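Local coordinates for protein luciferase-like monooxygenase (Streptomyces bottropensis, PDB 4US5) that probably acts as a luciferase-like monooxygenase, inserting oxygen into a substrate with the help of a flavin, as in its bacterial luciferase relatives, at residues L82-R95 and L137-D149. Numbering follows the deposited sequence.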
loop_
_atom_site.group_PDB
_atom_site.type_symbol
_atom_site.label_atom_id
_atom_site.label_comp_id
_atom_site.label_asym_id
_atom_site.label_seq_id
_atom_site.Cartn_x
_atom_site.Cartn_y
_atom_site.Cartn_z
ATOM N N LEU B 82 -0.863 -3.161 14.279
ATOM C CA LEU B 82 0.357 -3.936 14.176
ATOM C C LEU B 82 0.189 -5.366 14.702
ATOM O O LEU B 82 0.896 -6.266 14.255
ATOM C CB LEU B 82 1.490 -3.232 14.911
ATOM C CG LEU B 82 2.850 -3.898 14.894
ATOM C CD1 LEU B 82 3.383 -4.124 13.500
ATOM C CD2 LEU B 82 3.843 -3.049 15.711
ATOM N N SER B 83 -0.777 -5.578 15.594
ATOM C CA SER B 83 -1.013 -6.921 16.116
ATOM C C SER B 83 -1.445 -7.885 15.053
ATOM O O SER B 83 -1.397 -9.079 15.266
ATOM C CB SER B 83 -2.071 -6.920 17.205
ATOM O OG SER B 83 -1.637 -6.178 18.322
ATOM N N LEU B 84 -1.898 -7.359 13.902
ATOM C CA LEU B 84 -2.406 -8.194 12.836
ATOM C C LEU B 84 -1.347 -8.615 11.835
ATOM O O LEU B 84 -1.630 -9.429 10.970
ATOM C CB LEU B 84 -3.519 -7.454 12.056
ATOM C CG LEU B 84 -4.706 -6.945 12.815
ATOM C CD1 LEU B 84 -5.618 -6.169 11.846
ATOM C CD2 LEU B 84 -5.459 -8.095 13.462
ATOM N N TYR B 85 -0.164 -8.003 11.899
ATOM C CA TYR B 85 0.809 -8.113 10.851
ATOM C C TYR B 85 2.191 -8.504 11.349
ATOM O O TYR B 85 2.554 -8.206 12.457
ATOM C CB TYR B 85 0.934 -6.761 10.137
ATOM C CG TYR B 85 -0.395 -6.229 9.643
ATOM C CD1 TYR B 85 -1.120 -6.928 8.681
ATOM C CD2 TYR B 85 -0.964 -5.110 10.205
ATOM C CE1 TYR B 85 -2.353 -6.497 8.270
ATOM C CE2 TYR B 85 -2.182 -4.622 9.759
ATOM C CZ TYR B 85 -2.875 -5.326 8.788
ATOM O OH TYR B 85 -4.063 -4.827 8.333
ATOM N N SER B 86 2.979 -9.090 10.458
ATOM C CA SER B 86 4.416 -9.218 10.691
ATOM C C SER B 86 5.030 -7.840 10.815
ATOM O O SER B 86 4.839 -7.017 9.947
ATOM C CB SER B 86 5.056 -9.951 9.512
ATOM O OG SER B 86 6.451 -9.769 9.509
ATOM N N PRO B 87 5.815 -7.591 11.890
ATOM C CA PRO B 87 6.522 -6.326 11.961
ATOM C C PRO B 87 7.498 -6.075 10.806
ATOM O O PRO B 87 7.709 -4.938 10.442
ATOM C CB PRO B 87 7.244 -6.399 13.309
ATOM C CG PRO B 87 6.381 -7.313 14.122
ATOM C CD PRO B 87 5.927 -8.353 13.156
ATOM N N LEU B 88 8.044 -7.128 10.196
ATOM C CA LEU B 88 8.912 -6.951 9.057
ATOM C C LEU B 88 8.131 -6.440 7.841
ATOM O O LEU B 88 8.581 -5.565 7.130
ATOM C CB LEU B 88 9.601 -8.248 8.691
ATOM C CG LEU B 88 10.438 -8.208 7.414
ATOM C CD1 LEU B 88 11.507 -7.125 7.466
ATOM C CD2 LEU B 88 11.045 -9.568 7.177
ATOM N N LYS B 89 6.979 -7.030 7.610
ATOM C CA LYS B 89 6.106 -6.561 6.526
ATOM C C LYS B 89 5.768 -5.108 6.695
ATOM O O LYS B 89 5.871 -4.325 5.758
ATOM C CB LYS B 89 4.844 -7.401 6.464
ATOM C CG LYS B 89 3.796 -6.906 5.462
ATOM C CD LYS B 89 4.341 -6.741 4.062
ATOM C CE LYS B 89 3.212 -6.378 3.092
ATOM N NZ LYS B 89 3.695 -6.235 1.689
ATOM N N VAL B 90 5.332 -4.715 7.873
ATOM C CA VAL B 90 5.038 -3.313 8.114
ATOM C C VAL B 90 6.252 -2.405 7.852
ATOM O O VAL B 90 6.128 -1.332 7.250
ATOM C CB VAL B 90 4.463 -3.106 9.530
ATOM C CG1 VAL B 90 4.243 -1.623 9.842
ATOM C CG2 VAL B 90 3.145 -3.850 9.667
ATOM N N ALA B 91 7.414 -2.820 8.348
ATOM C CA ALA B 91 8.644 -2.081 8.127
ATOM C C ALA B 91 8.941 -1.911 6.640
ATOM O O ALA B 91 9.280 -0.825 6.198
ATOM C CB ALA B 91 9.810 -2.776 8.837
ATOM N N GLU B 92 8.804 -2.980 5.882
ATOM C CA GLU B 92 9.025 -2.931 4.436
ATOM C C GLU B 92 8.056 -1.963 3.735
ATOM O O GLU B 92 8.445 -1.173 2.894
ATOM C CB GLU B 92 8.834 -4.288 3.810
ATOM C CG GLU B 92 9.921 -5.280 4.106
ATOM C CD GLU B 92 9.657 -6.620 3.473
ATOM O OE1 GLU B 92 8.454 -6.973 3.289
ATOM O OE2 GLU B 92 10.667 -7.373 3.245
ATOM N N VAL B 93 6.788 -2.059 4.095
ATOM C CA VAL B 93 5.768 -1.177 3.507
ATOM C C VAL B 93 6.138 0.291 3.749
ATOM O O VAL B 93 6.104 1.116 2.838
ATOM C CB VAL B 93 4.375 -1.519 4.096
ATOM C CG1 VAL B 93 3.339 -0.441 3.806
ATOM C CG2 VAL B 93 3.883 -2.872 3.543
ATOM N N PHE B 94 6.490 0.617 4.982
ATOM C CA PHE B 94 6.727 1.989 5.320
ATOM C C PHE B 94 8.093 2.470 4.875
ATOM O O PHE B 94 8.256 3.645 4.611
ATOM C CB PHE B 94 6.378 2.280 6.777
ATOM C CG PHE B 94 4.874 2.420 6.999
ATOM C CD1 PHE B 94 4.059 1.305 6.967
ATOM C CD2 PHE B 94 4.294 3.648 7.054
ATOM C CE1 PHE B 94 2.691 1.431 7.098
ATOM C CE2 PHE B 94 2.923 3.798 7.171
ATOM C CZ PHE B 94 2.107 2.693 7.168
ATOM N N ARG B 95 9.068 1.557 4.752
ATOM C CA ARG B 95 10.310 1.894 4.082
ATOM C C ARG B 95 10.090 2.225 2.597
ATOM O O ARG B 95 10.773 3.085 2.050
ATOM C CB ARG B 95 11.360 0.764 4.231
ATOM C CG ARG B 95 11.954 0.635 5.649
ATOM C CD ARG B 95 13.425 0.276 5.616
ATOM N NE ARG B 95 14.071 1.477 5.167
ATOM C CZ ARG B 95 14.469 2.463 5.964
ATOM N NH1 ARG B 95 14.443 2.345 7.287
ATOM N NH2 ARG B 95 14.929 3.556 5.419
ATOM N N LEU B 137 1.701 -6.418 21.728
ATOM C CA LEU B 137 1.829 -5.237 20.858
ATOM C C LEU B 137 3.146 -4.550 21.123
ATOM O O LEU B 137 3.866 -4.198 20.181
ATOM C CB LEU B 137 0.664 -4.285 21.049
ATOM C CG LEU B 137 0.726 -2.989 20.222
ATOM C CD1 LEU B 137 0.874 -3.304 18.739
ATOM C CD2 LEU B 137 -0.523 -2.144 20.461
ATOM N N TRP B 138 3.504 -4.397 22.404
ATOM C CA TRP B 138 4.735 -3.671 22.742
ATOM C C TRP B 138 5.973 -4.431 22.294
ATOM O O TRP B 138 6.956 -3.819 21.851
ATOM C CB TRP B 138 4.830 -3.341 24.235
ATOM C CG TRP B 138 3.556 -2.836 24.863
ATOM C CD1 TRP B 138 3.052 -3.208 26.078
ATOM C CD2 TRP B 138 2.615 -1.893 24.310
ATOM N NE1 TRP B 138 1.873 -2.553 26.319
ATOM C CE2 TRP B 138 1.576 -1.745 25.249
ATOM C CE3 TRP B 138 2.555 -1.161 23.117
ATOM C CZ2 TRP B 138 0.475 -0.889 25.038
ATOM C CZ3 TRP B 138 1.459 -0.318 22.902
ATOM C CH2 TRP B 138 0.431 -0.190 23.867
ATOM N N ARG B 139 5.902 -5.754 22.321
ATOM C CA ARG B 139 6.940 -6.592 21.743
ATOM C C ARG B 139 7.063 -6.421 20.215
ATOM O O ARG B 139 8.164 -6.330 19.677
ATOM C CB ARG B 139 6.651 -8.055 22.030
ATOM C CG ARG B 139 7.795 -9.005 21.692
ATOM C CD ARG B 139 7.379 -10.466 21.704
ATOM N NE ARG B 139 6.987 -10.945 23.041
ATOM C CZ ARG B 139 7.818 -11.509 23.934
ATOM N NH1 ARG B 139 9.113 -11.664 23.666
ATOM N NH2 ARG B 139 7.352 -11.914 25.112
ATOM N N ARG B 140 5.932 -6.421 19.532
ATOM C CA ARG B 140 5.914 -6.192 18.067
ATOM C C ARG B 140 6.472 -4.831 17.724
ATOM O O ARG B 140 7.199 -4.658 16.759
ATOM C CB ARG B 140 4.492 -6.291 17.539
ATOM C CG ARG B 140 3.980 -7.679 17.390
ATOM C CD ARG B 140 2.476 -7.686 17.141
ATOM N NE ARG B 140 2.028 -9.051 17.093
ATOM C CZ ARG B 140 2.070 -9.821 16.028
ATOM N NH1 ARG B 140 2.410 -9.341 14.853
ATOM N NH2 ARG B 140 1.713 -11.082 16.136
ATOM N N LEU B 141 6.149 -3.865 18.553
ATOM C CA LEU B 141 6.603 -2.519 18.366
ATOM C C LEU B 141 8.139 -2.415 18.500
ATOM O O LEU B 141 8.787 -1.697 17.742
ATOM C CB LEU B 141 5.868 -1.621 19.373
ATOM C CG LEU B 141 5.879 -0.118 19.257
ATOM C CD1 LEU B 141 5.557 0.370 17.864
ATOM C CD2 LEU B 141 4.865 0.436 20.262
ATOM N N GLU B 142 8.709 -3.158 19.434
ATOM C CA GLU B 142 10.171 -3.264 19.548
ATOM C C GLU B 142 10.773 -3.947 18.337
ATOM O O GLU B 142 11.818 -3.550 17.845
ATOM C CB GLU B 142 10.594 -4.121 20.782
ATOM C CG GLU B 142 11.783 -3.509 21.528
ATOM C CD GLU B 142 11.342 -2.433 22.474
ATOM O OE1 GLU B 142 11.052 -2.765 23.659
ATOM O OE2 GLU B 142 11.304 -1.259 22.029
ATOM N N GLN B 143 10.139 -5.021 17.893
ATOM C CA GLN B 143 10.595 -5.717 16.695
ATOM C C GLN B 143 10.573 -4.786 15.478
ATOM O O GLN B 143 11.487 -4.779 14.663
ATOM C CB GLN B 143 9.689 -6.882 16.375
ATOM C CG GLN B 143 9.831 -8.130 17.196
ATOM C CD GLN B 143 8.981 -9.232 16.591
ATOM O OE1 GLN B 143 7.771 -9.274 16.803
ATOM N NE2 GLN B 143 9.592 -10.077 15.762
ATOM N N LEU B 144 9.500 -4.020 15.351
ATOM C CA LEU B 144 9.361 -3.057 14.241
ATOM C C LEU B 144 10.497 -2.055 14.290
ATOM O O LEU B 144 11.112 -1.760 13.289
ATOM C CB LEU B 144 8.007 -2.360 14.338
ATOM C CG LEU B 144 7.724 -1.231 13.366
ATOM C CD1 LEU B 144 7.919 -1.687 11.927
ATOM C CD2 LEU B 144 6.297 -0.748 13.597
ATOM N N ARG B 145 10.735 -1.480 15.467
ATOM C CA ARG B 145 11.805 -0.480 15.630
ATOM C C ARG B 145 13.160 -1.083 15.242
ATOM O O ARG B 145 13.949 -0.431 14.571
ATOM C CB ARG B 145 11.763 0.064 17.079
ATOM C CG ARG B 145 12.562 1.286 17.446
ATOM C CD ARG B 145 12.380 1.516 18.954
ATOM N NE ARG B 145 11.951 2.860 19.282
ATOM C CZ ARG B 145 11.593 3.247 20.508
ATOM N NH1 ARG B 145 11.598 2.390 21.513
ATOM N NH2 ARG B 145 11.239 4.502 20.722
ATOM N N ALA B 146 13.386 -2.350 15.578
ATOM C CA ALA B 146 14.611 -3.043 15.222
ATOM C C ALA B 146 14.717 -3.256 13.716
ATOM O O ALA B 146 15.773 -3.076 13.126
ATOM C CB ALA B 146 14.705 -4.386 15.947
ATOM N N TYR B 147 13.609 -3.611 13.069
ATOM C CA TYR B 147 13.654 -3.769 11.612
ATOM C C TYR B 147 13.914 -2.449 10.915
ATOM O O TYR B 147 14.545 -2.407 9.862
ATOM C CB TYR B 147 12.371 -4.395 11.095
ATOM C CG TYR B 147 12.237 -5.876 11.373
ATOM C CD1 TYR B 147 13.245 -6.763 11.036
ATOM C CD2 TYR B 147 11.078 -6.381 11.901
ATOM C CE1 TYR B 147 13.089 -8.119 11.230
ATOM C CE2 TYR B 147 10.914 -7.722 12.123
ATOM C CZ TYR B 147 11.926 -8.583 11.798
ATOM O OH TYR B 147 11.751 -9.891 11.998
ATOM N N LEU B 148 13.456 -1.365 11.497
ATOM C CA LEU B 148 13.692 -0.038 10.950
ATOM C C LEU B 148 15.107 0.506 11.251
ATOM O O LEU B 148 15.461 1.573 10.794
ATOM C CB LEU B 148 12.623 0.957 11.450
ATOM C CG LEU B 148 11.215 0.669 10.897
ATOM C CD1 LEU B 148 10.180 1.505 11.622
ATOM C CD2 LEU B 148 11.171 0.958 9.392
ATOM N N ASP B 149 15.884 -0.223 12.043
ATOM C CA ASP B 149 17.293 0.168 12.334
ATOM C C ASP B 149 18.216 -0.709 11.527
ATOM O O ASP B 149 18.374 -1.905 11.825
ATOM C CB ASP B 149 17.582 -0.006 13.839
ATOM C CG ASP B 149 19.039 0.287 14.209
ATOM O OD1 ASP B 149 19.820 0.739 13.338
ATOM O OD2 ASP B 149 19.389 0.066 15.377
HETATM O O HOH W 1 15.574 -0.630 8.176
#
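Pro87 is a knob in a hole formed by Arg140, Gln143, Leu144 and Tyr147, its CG 3.6 Å from Gln143 OE1, where the axes of helices 87-95 and 137-147 cross at -45°, 8.7 Å apart at their closest. Packing is tight around it: Leu144 CD1 lies 3.8 Å from Ala91 CB, and Leu88 CB sits over one face of the Tyr147 ring, 3.9 Å from its centroid, in a CH-pi contact. Leu82 turns CG anti to its own N (chi1 -179°), which carries CD2 to 3.8 Å from Arg140 CB. Beyond CB, Arg140 runs extended beneath the 82-85 turn; Ser83 O stands over the centre of its guanidinium face, while Tyr85 O meets the rim of the group in its plane, 2.7 Å from NH1, though the angle is too poor for a hydrogen bond. Salt bridges to Asp136 and to Asp125 of the second subunit anchor this group, and an alanine here would probably leave both carboxylates without this mate and open a gap under the turn. Toward the C-terminal end, where Tyr147 and Leu148 are partly exposed, Arg95 and Leu148 run alongside in opposite senses, and a water links Arg95 NH1, weakly, to Tyr147 O; the carbonyls of Gly164 and Pro160 mainly hold Arg95. Within the TIM-barrel fold, the pair packs outside strands 105-110 (Leu82, Leu144) and 167-172 (Leu144), with helix 175-184 flanking Leu141.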